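Local atomic coordinates of START domain-containing protein 10 (Homo sapiens, PDB entry 6SER), a protein that binds phosphatidylcholine and phosphatidylethanolamine and transfers them between membranes, preferring lipids with a palmitoyl or stearoyl chain at sn-1 and an unsaturated one at sn-2. Residues V165-Y171 / T184-D190; S35-A39 / H66-C70; N111-Y117 / V130-W136. All coordinates share one frame; numbering follows the deposited sequence.

Interaction 1. Residues V165-Y171 / T184-D190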
loop_
_atom_site.group_PDB
_atom_site.type_symbol
_atom_site.label_atom_id
_atom_site.label_comp_id
_atom_site.label_asym_id
_atom_site.label_seq_id
_atom_site.Cartn_x
_atom_site.Cartn_y
_atom_site.Cartn_z
ATOM N N VAL A 165 4.063 -11.592 1.455
ATOM C CA VAL A 165 2.616 -11.588 1.687
ATOM C C VAL A 165 2.221 -10.291 2.364
ATOM O O VAL A 165 2.663 -9.995 3.401
ATOM C CB VAL A 165 2.148 -12.769 2.536
ATOM C CG1 VAL A 165 0.674 -12.701 2.794
ATOM C CG2 VAL A 165 2.562 -14.101 2.010
ATOM N N SER A 166 1.372 -9.565 1.708
ATOM C CA SER A 166 0.779 -8.363 2.283
ATOM C C SER A 166 -0.499 -8.782 3.006
ATOM O O SER A 166 -1.525 -9.028 2.368
ATOM C CB SER A 166 0.516 -7.326 1.191
ATOM O OG SER A 166 -0.427 -6.354 1.637
ATOM N N ILE A 167 -0.432 -8.859 4.324
ATOM C CA ILE A 167 -1.604 -9.265 5.142
ATOM C C ILE A 167 -2.655 -8.171 5.022
ATOM O O ILE A 167 -3.754 -8.489 4.818
ATOM C CB ILE A 167 -1.271 -9.624 6.600
ATOM C CG1 ILE A 167 -0.315 -10.797 6.688
ATOM C CG2 ILE A 167 -2.500 -9.921 7.388
ATOM C CD1 ILE A 167 1.073 -10.414 6.825
ATOM N N GLN A 168 -2.235 -6.934 5.101
ATOM C CA GLN A 168 -3.089 -5.761 4.926
ATOM C C GLN A 168 -2.182 -4.559 4.794
ATOM O O GLN A 168 -1.301 -4.457 5.528
ATOM C CB GLN A 168 -4.006 -5.577 6.111
ATOM C CG GLN A 168 -4.560 -4.197 6.196
ATOM C CD GLN A 168 -5.274 -3.944 7.495
ATOM O OE1 GLN A 168 -4.747 -4.095 8.573
ATOM N NE2 GLN A 168 -6.523 -3.594 7.365
ATOM N N THR A 169 -2.331 -3.780 3.751
ATOM C CA THR A 169 -1.593 -2.526 3.557
ATOM C C THR A 169 -2.559 -1.501 2.972
ATOM O O THR A 169 -3.397 -1.865 2.314
ATOM C CB THR A 169 -0.149 -2.660 3.076
ATOM O OG1 THR A 169 -0.033 -1.841 1.947
ATOM C CG2 THR A 169 0.328 -3.997 2.632
ATOM N N GLY A 170 -2.454 -0.249 3.332
ATOM C CA GLY A 170 -3.385 0.749 2.820
ATOM C C GLY A 170 -3.067 2.140 3.278
ATOM O O GLY A 170 -2.235 2.289 4.074
ATOM N N TYR A 171 -3.836 3.085 2.780
ATOM C CA TYR A 171 -3.605 4.493 3.021
ATOM C C TYR A 171 -4.936 5.168 3.274
ATOM O O TYR A 171 -5.930 4.868 2.608
ATOM C CB TYR A 171 -2.916 5.163 1.822
ATOM C CG TYR A 171 -1.570 4.595 1.470
ATOM C CD1 TYR A 171 -0.408 5.226 1.904
ATOM C CD2 TYR A 171 -1.459 3.416 0.709
ATOM C CE1 TYR A 171 0.835 4.711 1.589
ATOM C CE2 TYR A 171 -0.225 2.891 0.388
ATOM C CZ TYR A 171 0.919 3.543 0.831
ATOM O OH TYR A 171 2.152 3.025 0.512
ATOM N N THR A 184 -2.297 8.647 6.498
ATOM C CA THR A 184 -1.918 7.591 7.425
ATOM C C THR A 184 -1.686 6.314 6.631
ATOM O O THR A 184 -2.575 5.858 5.904
ATOM C CB THR A 184 -2.997 7.378 8.486
ATOM O OG1 THR A 184 -3.216 8.608 9.196
ATOM C CG2 THR A 184 -2.574 6.275 9.461
ATOM N N TYR A 185 -0.488 5.757 6.758
ATOM C CA TYR A 185 -0.121 4.488 6.142
ATOM C C TYR A 185 -0.191 3.404 7.209
ATOM O O TYR A 185 0.358 3.568 8.305
ATOM C CB TYR A 185 1.279 4.585 5.542
ATOM C CG TYR A 185 1.981 3.274 5.266
ATOM C CD1 TYR A 185 1.880 2.663 4.018
ATOM C CD2 TYR A 185 2.789 2.668 6.233
ATOM C CE1 TYR A 185 2.542 1.471 3.742
ATOM C CE2 TYR A 185 3.455 1.470 5.969
ATOM C CZ TYR A 185 3.330 0.883 4.714
ATOM O OH TYR A 185 3.980 -0.294 4.425
ATOM N N LEU A 186 -0.890 2.319 6.901
ATOM C CA LEU A 186 -1.031 1.187 7.811
ATOM C C LEU A 186 -0.678 -0.080 7.047
ATOM O O LEU A 186 -1.263 -0.348 5.993
ATOM C CB LEU A 186 -2.453 1.118 8.377
ATOM C CG LEU A 186 -2.914 -0.134 9.129
ATOM C CD1 LEU A 186 -1.991 -0.454 10.279
ATOM C CD2 LEU A 186 -4.331 0.066 9.628
ATOM N N ALA A 187 0.281 -0.851 7.563
ATOM C CA ALA A 187 0.711 -2.051 6.853
ATOM C C ALA A 187 1.092 -3.167 7.814
ATOM O O ALA A 187 1.564 -2.929 8.929
ATOM C CB ALA A 187 1.909 -1.794 5.946
ATOM N N GLN A 188 0.911 -4.392 7.332
ATOM C CA GLN A 188 1.423 -5.599 7.961
ATOM C C GLN A 188 1.851 -6.522 6.821
ATOM O O GLN A 188 1.004 -7.126 6.159
ATOM C CB GLN A 188 0.371 -6.245 8.853
ATOM C CG GLN A 188 0.876 -7.461 9.614
ATOM C CD GLN A 188 -0.205 -8.086 10.465
ATOM O OE1 GLN A 188 -1.390 -8.042 10.118
ATOM N NE2 GLN A 188 0.191 -8.658 11.601
ATOM N N VAL A 189 3.139 -6.570 6.606
ATOM C CA VAL A 189 3.726 -7.333 5.569
ATOM C C VAL A 189 4.757 -8.336 6.020
ATOM O O VAL A 189 5.701 -7.990 6.645
ATOM C CB VAL A 189 4.403 -6.389 4.579
ATOM C CG1 VAL A 189 5.091 -7.155 3.494
ATOM C CG2 VAL A 189 3.412 -5.446 3.986
ATOM N N ASP A 190 4.573 -9.578 5.624
ATOM C CA ASP A 190 5.478 -10.651 5.917
ATOM C C ASP A 190 6.370 -10.862 4.723
ATOM O O ASP A 190 5.941 -11.257 3.714
ATOM C CB ASP A 190 4.684 -11.906 6.212
ATOM C CG ASP A 190 5.510 -13.006 6.795
ATOM O OD1 ASP A 190 4.959 -13.940 7.324
ATOM O OD2 ASP A 190 6.703 -12.958 6.695
#
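Ile167 and Gln168 both face Gln188, which identifies a classic beta bulge in an otherwise regular antiparallel ladder. Gln188 O takes the amide of Ile167 at 2.9 Å (N to O) and, more weakly, that of Gln168, while Gln188 N returns a bond to Gln168 O. Ile167 leans into the neighbouring strand: with CG2 anti to its backbone N and CG1 beside it (chi1 -61°), CD1 lies 3.4 Å from Gln188 O and CG2 lies 3.5 Å from Gln188 OE1. The extended Gln188 chain crosses Ile167 at a slant, and its NE2 is held by Leu65 O.

Beyond the bulge the pairing is regular, and the N-to-C directions of strands 169-171 and 184-190 differ by 177°, almost exactly antiparallel. Thr169 CB meets Ala187 CB at 3.6 Å in a non-hydrogen-bonded pair, and Thr169 CG2 rests 3.7 Å from Val189 CG2. On this same face Tyr171 CE1 comes to 3.3 Å from Tyr185 CD1, near the plane of the Tyr185 ring at its edge; the two rings are inclined at 55°, neither stacked nor perpendicular.

Leu186 and Gln168, on the other face, pack against Phe33 of helix 27-38, and Gln168 OE1 accepts from Lys67. At the far end Asp190 OD2 forms a salt bridge with Lys197. Polyether molecules, probably from the crystallisation liquor, lie beside Thr169 and Tyr171, consistent with the Thr169-Tyr171-Tyr185 face lining a pocket. The arrangement is a bulged beta hairpin in the curved sheet of a START domain, whose helix-grip fold encloses a lipid cavity.

Interaction 2. Residues S35-A39 / H66-C70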
loop_
_atom_site.group_PDB
_atom_site.type_symbol
_atom_site.label_atom_id
_atom_site.label_comp_id
_atom_site.label_asym_id
_atom_site.label_seq_id
_atom_site.Cartn_x
_atom_site.Cartn_y
_atom_site.Cartn_z
ATOM N N SER A 35 -11.241 3.182 10.555
ATOM C CA SER A 35 -11.288 3.132 12.008
ATOM C C SER A 35 -9.957 2.656 12.573
ATOM O O SER A 35 -9.497 3.153 13.606
ATOM C CB SER A 35 -12.442 2.233 12.455
ATOM O OG SER A 35 -12.182 1.674 13.723
ATOM N N GLU A 36 -9.301 1.724 11.880
ATOM C CA GLU A 36 -7.997 1.248 12.326
ATOM C C GLU A 36 -6.963 2.369 12.294
ATOM O O GLU A 36 -6.148 2.502 13.214
ATOM C CB GLU A 36 -7.556 0.085 11.445
ATOM C CG GLU A 36 -6.847 -1.016 12.165
ATOM C CD GLU A 36 -6.671 -2.236 11.295
ATOM O OE1 GLU A 36 -7.427 -2.383 10.309
ATOM O OE2 GLU A 36 -5.772 -3.046 11.591
ATOM N N CYS A 37 -6.987 3.189 11.240
ATOM C CA CYS A 37 -6.049 4.307 11.139
ATOM C C CYS A 37 -6.287 5.340 12.236
ATOM O O CYS A 37 -5.333 5.816 12.862
ATOM C CB CYS A 37 -6.153 4.957 9.755
ATOM S SG CYS A 37 -5.615 3.898 8.395
ATOM N N GLU A 38 -7.552 5.688 12.488
ATOM C CA GLU A 38 -7.886 6.712 13.476
ATOM C C GLU A 38 -7.749 6.214 14.913
ATOM O O GLU A 38 -7.698 7.032 15.840
ATOM C CB GLU A 38 -9.318 7.207 13.247
ATOM C CG GLU A 38 -9.587 7.799 11.860
ATOM C CD GLU A 38 -11.073 7.962 11.569
ATOM O OE1 GLU A 38 -11.880 7.209 12.160
ATOM O OE2 GLU A 38 -11.432 8.842 10.753
ATOM N N ALA A 39 -7.711 4.901 15.120
ATOM C CA ALA A 39 -7.641 4.359 16.467
ATOM C C ALA A 39 -6.270 4.616 17.079
ATOM O O ALA A 39 -5.242 4.518 16.404
ATOM C CB ALA A 39 -7.936 2.859 16.450
ATOM N N HIS A 66 4.402 -7.435 13.589
ATOM C CA HIS A 66 3.597 -6.345 14.117
ATOM C C HIS A 66 3.034 -5.487 12.993
ATOM O O HIS A 66 3.698 -5.250 11.978
ATOM C CB HIS A 66 4.426 -5.481 15.069
ATOM C CG HIS A 66 4.885 -6.213 16.291
ATOM N ND1 HIS A 66 4.230 -7.324 16.779
ATOM C CD2 HIS A 66 5.938 -6.002 17.116
ATOM C CE1 HIS A 66 4.854 -7.763 17.857
ATOM N NE2 HIS A 66 5.895 -6.980 18.082
ATOM N N LYS A 67 1.795 -5.043 13.175
ATOM C CA LYS A 67 1.235 -4.009 12.322
ATOM C C LYS A 67 1.900 -2.673 12.629
ATOM O O LYS A 67 2.155 -2.340 13.788
ATOM C CB LYS A 67 -0.273 -3.910 12.528
ATOM C CG LYS A 67 -0.988 -5.251 12.438
ATOM C CD LYS A 67 -2.507 -5.100 12.566
ATOM C CE LYS A 67 -3.110 -4.541 11.283
ATOM N NZ LYS A 67 -4.037 -5.506 10.617
ATOM N N ILE A 68 2.193 -1.914 11.574
ATOM C CA ILE A 68 2.884 -0.631 11.659
ATOM C C ILE A 68 1.943 0.443 11.135
ATOM O O ILE A 68 1.187 0.208 10.187
ATOM C CB ILE A 68 4.201 -0.649 10.850
ATOM C CG1 ILE A 68 5.078 -1.828 11.279
ATOM C CG2 ILE A 68 4.963 0.666 10.983
ATOM C CD1 ILE A 68 5.327 -1.915 12.782
ATOM N N LYS A 69 1.985 1.618 11.754
ATOM C CA LYS A 69 1.167 2.754 11.350
ATOM C C LYS A 69 2.056 3.984 11.272
ATOM O O LYS A 69 2.834 4.248 12.193
ATOM C CB LYS A 69 0.014 2.992 12.329
ATOM C CG LYS A 69 -0.848 4.185 11.960
ATOM C CD LYS A 69 -1.715 4.659 13.117
ATOM C CE LYS A 69 -2.689 3.594 13.562
ATOM N NZ LYS A 69 -3.640 4.167 14.547
ATOM N N CYS A 70 1.964 4.729 10.178
ATOM C CA CYS A 70 2.777 5.930 10.017
ATOM C C CYS A 70 1.911 7.061 9.478
ATOM O O CYS A 70 1.275 6.918 8.429
ATOM C CB CYS A 70 3.982 5.673 9.106
ATOM S SG CYS A 70 5.217 7.014 9.157
#
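Lys69 NZ sits at the C-terminal end of helix 27-38, where the backbone carbonyls of Cys37 and Glu36 accept from it. The sound bond is to Cys37 O, 2.9 Å from Lys69 NZ. It is not directed at a lone pair: the C=O...N angle is 122° and the donor stands above the carbonyl plane, 50° out of it, so the electrostatic part of this hydrogen bond is probably large. Glu36 O adds a weak bond, 3.3 Å from the same nitrogen.

The lysine chain gets there by leaving the strand with CG anti to its own N and staying extended until a single bend at chi3, -62°, brings CE and NZ to the carbonyls of the last helical turn. CE thereby also lies 3.5 Å from Cys37 O. A cation-pi contact with Trp43 gives the same side chain a further partner, and the side chain also packs on Trp55 and Thr184.

Two residues earlier, Lys67 meets the helix through a side chain. Its NZ forms a salt bridge with Glu36 OE2 at 3.2 Å, and its CE is equally near that oxygen, at 3.1 Å. Bends at chi3 and chi4 turn the lysine so that it crosses the extended glutamate at about a right angle. The strongest polar partner of Lys67 NZ is Gln168 OE1, and Gln168 NE2 has a weak bond to Glu36 OE1, so lysine, glutamate and glutamine form a small polar network.

Charge therefore joins helix 27-38 to Lys67 and the start of strand 68-74. The buried Lys69 is probably stabilised as a cation by carbonyls at the negative end of the helix dipole, whereas the charge of Lys67 is probably offset by the Glu36 carboxylate.

Interaction 3. Residues N111-Y117 / V130-W136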
loop_
_atom_site.group_PDB
_atom_site.type_symbol
_atom_site.label_atom_id
_atom_site.label_comp_id
_atom_site.label_asym_id
_atom_site.label_seq_id
_atom_site.Cartn_x
_atom_site.Cartn_y
_atom_site.Cartn_z
ATOM N N ASN A 111 -13.630 -0.176 -9.087
ATOM C CA ASN A 111 -12.656 0.343 -8.127
ATOM C C ASN A 111 -11.899 -0.784 -7.417
ATOM O O ASN A 111 -11.524 -0.654 -6.253
ATOM C CB ASN A 111 -13.326 1.266 -7.103
ATOM C CG ASN A 111 -14.385 0.558 -6.264
ATOM O OD1 ASN A 111 -15.144 -0.267 -6.765
ATOM N ND2 ASN A 111 -14.436 0.882 -4.973
ATOM N N ALA A 112 -11.639 -1.903 -8.102
ATOM C CA ALA A 112 -10.806 -2.957 -7.518
ATOM C C ALA A 112 -10.048 -3.675 -8.620
ATOM O O ALA A 112 -10.646 -4.047 -9.630
ATOM C CB ALA A 112 -11.635 -3.971 -6.725
ATOM N N ASP A 113 -8.745 -3.879 -8.427
ATOM C CA ASP A 113 -7.960 -4.588 -9.423
ATOM C C ASP A 113 -6.917 -5.466 -8.737
ATOM O O ASP A 113 -6.846 -5.555 -7.507
ATOM C CB ASP A 113 -7.341 -3.608 -10.435
ATOM C CG ASP A 113 -6.354 -2.646 -9.817
ATOM O OD1 ASP A 113 -5.968 -2.831 -8.648
ATOM O OD2 ASP A 113 -5.959 -1.687 -10.517
ATOM N N VAL A 114 -6.120 -6.137 -9.562
ATOM C CA VAL A 114 -5.058 -7.028 -9.123
ATOM C C VAL A 114 -3.770 -6.572 -9.789
ATOM O O VAL A 114 -3.751 -6.303 -10.995
ATOM C CB VAL A 114 -5.363 -8.501 -9.472
ATOM C CG1 VAL A 114 -4.302 -9.431 -8.855
ATOM C CG2 VAL A 114 -6.750 -8.875 -8.998
ATOM N N GLY A 115 -2.685 -6.510 -9.009
ATOM C CA GLY A 115 -1.438 -5.966 -9.505
ATOM C C GLY A 115 -0.225 -6.647 -8.911
ATOM O O GLY A 115 -0.315 -7.488 -8.003
ATOM N N TYR A 116 0.933 -6.247 -9.446
ATOM C CA TYR A 116 2.213 -6.883 -9.199
ATOM C C TYR A 116 3.219 -5.824 -8.796
ATOM O O TYR A 116 3.219 -4.721 -9.345
ATOM C CB TYR A 116 2.723 -7.608 -10.451
ATOM C CG TYR A 116 4.063 -8.256 -10.244
ATOM C CD1 TYR A 116 4.162 -9.522 -9.664
ATOM C CD2 TYR A 116 5.229 -7.615 -10.620
ATOM C CE1 TYR A 116 5.376 -10.127 -9.462
ATOM C CE2 TYR A 116 6.443 -8.218 -10.433
ATOM C CZ TYR A 116 6.514 -9.473 -9.842
ATOM O OH TYR A 116 7.728 -10.078 -9.635
ATOM N N TYR A 117 4.092 -6.173 -7.850
ATOM C CA TYR A 117 5.120 -5.240 -7.385
ATOM C C TYR A 117 6.348 -6.010 -6.911
ATOM O O TYR A 117 6.230 -6.875 -6.034
ATOM C CB TYR A 117 4.563 -4.366 -6.262
ATOM C CG TYR A 117 5.567 -3.406 -5.653
ATOM C CD1 TYR A 117 5.708 -2.112 -6.146
ATOM C CD2 TYR A 117 6.355 -3.785 -4.563
ATOM C CE1 TYR A 117 6.608 -1.221 -5.582
ATOM C CE2 TYR A 117 7.263 -2.898 -3.997
ATOM C CZ TYR A 117 7.385 -1.618 -4.515
ATOM O OH TYR A 117 8.288 -0.733 -3.968
ATOM N N VAL A 130 5.182 -9.225 -4.700
ATOM C CA VAL A 130 3.825 -9.397 -4.167
ATOM C C VAL A 130 2.804 -9.330 -5.280
ATOM O O VAL A 130 2.990 -8.651 -6.212
ATOM C CB VAL A 130 3.477 -8.352 -3.104
ATOM C CG1 VAL A 130 4.152 -8.631 -1.807
ATOM C CG2 VAL A 130 3.739 -6.944 -3.541
ATOM N N ILE A 131 1.771 -10.116 -5.114
ATOM C CA ILE A 131 0.565 -10.032 -5.923
ATOM C C ILE A 131 -0.539 -9.623 -4.968
ATOM O O ILE A 131 -0.787 -10.327 -3.982
ATOM C CB ILE A 131 0.229 -11.382 -6.580
ATOM C CG1 ILE A 131 1.416 -11.929 -7.377
ATOM C CG2 ILE A 131 -1.018 -11.276 -7.432
ATOM C CD1 ILE A 131 1.570 -11.292 -8.692
ATOM N N THR A 132 -1.207 -8.502 -5.240
ATOM C CA THR A 132 -2.184 -7.957 -4.305
ATOM C C THR A 132 -3.494 -7.619 -5.004
ATOM O O THR A 132 -3.511 -7.242 -6.178
ATOM C CB THR A 132 -1.654 -6.692 -3.602
ATOM O OG1 THR A 132 -1.240 -5.742 -4.588
ATOM C CG2 THR A 132 -0.471 -7.021 -2.700
ATOM N N LEU A 133 -4.592 -7.760 -4.266
ATOM C CA LEU A 133 -5.869 -7.192 -4.664
ATOM C C LEU A 133 -5.977 -5.813 -4.026
ATOM O O LEU A 133 -5.894 -5.683 -2.803
ATOM C CB LEU A 133 -7.027 -8.094 -4.243
ATOM C CG LEU A 133 -8.447 -7.758 -4.723
ATOM C CD1 LEU A 133 -9.329 -8.964 -4.519
ATOM C CD2 LEU A 133 -9.059 -6.569 -3.984
ATOM N N ARG A 134 -6.142 -4.793 -4.852
ATOM C CA ARG A 134 -6.184 -3.406 -4.414
ATOM C C ARG A 134 -7.583 -2.864 -4.650
ATOM O O ARG A 134 -8.200 -3.163 -5.679
ATOM C CB ARG A 134 -5.146 -2.562 -5.189
ATOM C CG ARG A 134 -4.973 -1.134 -4.701
ATOM C CD ARG A 134 -3.765 -0.460 -5.352
ATOM N NE ARG A 134 -4.018 -0.011 -6.727
ATOM C CZ ARG A 134 -3.703 -0.700 -7.826
ATOM N NH1 ARG A 134 -3.968 -0.196 -9.032
ATOM N NH2 ARG A 134 -3.125 -1.893 -7.730
ATOM N N SER A 135 -8.090 -2.069 -3.706
ATOM C CA SER A 135 -9.365 -1.393 -3.906
ATOM C C SER A 135 -9.340 -0.009 -3.279
ATOM O O SER A 135 -8.683 0.213 -2.258
ATOM C CB SER A 135 -10.528 -2.186 -3.330
ATOM O OG SER A 135 -11.752 -1.663 -3.823
ATOM N N TRP A 136 -10.067 0.920 -3.894
ATOM C CA TRP A 136 -9.991 2.327 -3.534
ATOM C C TRP A 136 -11.380 2.936 -3.448
ATOM O O TRP A 136 -12.306 2.512 -4.142
ATOM C CB TRP A 136 -9.140 3.115 -4.536
ATOM C CG TRP A 136 -9.474 2.876 -5.978
ATOM C CD1 TRP A 136 -10.260 3.663 -6.775
ATOM C CD2 TRP A 136 -9.007 1.802 -6.812
ATOM N NE1 TRP A 136 -10.315 3.143 -8.050
ATOM C CE2 TRP A 136 -9.563 1.999 -8.097
ATOM C CE3 TRP A 136 -8.174 0.698 -6.599
ATOM C CZ2 TRP A 136 -9.309 1.129 -9.166
ATOM C CZ3 TRP A 136 -7.934 -0.174 -7.656
ATOM C CH2 TRP A 136 -8.496 0.048 -8.921
#
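Asn111 and Trp136 form the dense end of this strand pair. Asn111 CB lies 3.9 Å from the centroid of the tryptophan five-membered ring, 19° off its normal, a CH-pi contact over the face. Asn111 ND2 bonds Trp136 O at 2.8 Å, nearly in the plane of its own amide. Asn111 O accepts two bonds, from Ser135 OG at 2.6 Å and from Trp136 N, arriving from opposite faces of the carbonyl plane.

Next along, Asp113 OD2 makes a 2.9 Å salt bridge with Arg134 NH1, while OD1 sits over one face of the guanidinium; the two planes are 64° apart. Asp113 CG, placed between backbone N and carbonyl carbon, also sets the carboxylate against the rim of the Trp136 ring. Arg134 NH1 has a second acid partner, Asp104.

The buried face is tight too: Ile131 CD1 meets the Tyr116 ring edge 3.3 Å from CD1, and Ile131 CG2 touches Val114 CG1. Partly exposed Tyr117, Val130 and Thr132 pack more loosely. Tyr117 gives Val130 CG2 only its CB; its ring leads away, and its OH hydrogen-bonds Asp96. Seven backbone hydrogen bonds and a 148° strand angle describe a twisted antiparallel hairpin, part of the strongly curved START sheet.

Along the chain the segments come in series: interaction 2 closes first, then interaction 3, then interaction 1. All three reach one curved sheet. Interactions 1 and 2 have centres about 9 Å apart and touch directly, because strands 68-74 and 181-190 are neighbours, with Tyr185 N 2.7 Å from Cys70 O. Interaction 3 lies about 12 Å, centre to centre, from interaction 1; strands 127-139 and 161-175 run parallel there, and Ser166 packs on Thr132. Interactions 2 and 3 do not touch: their centres are about 20 Å apart, on opposite sides of the chain's centre. Interaction 1 thus bridges the helix-covered part of the sheet and the 112-139 hairpin, consistent with a continuous wall round a lipid-binding cavity.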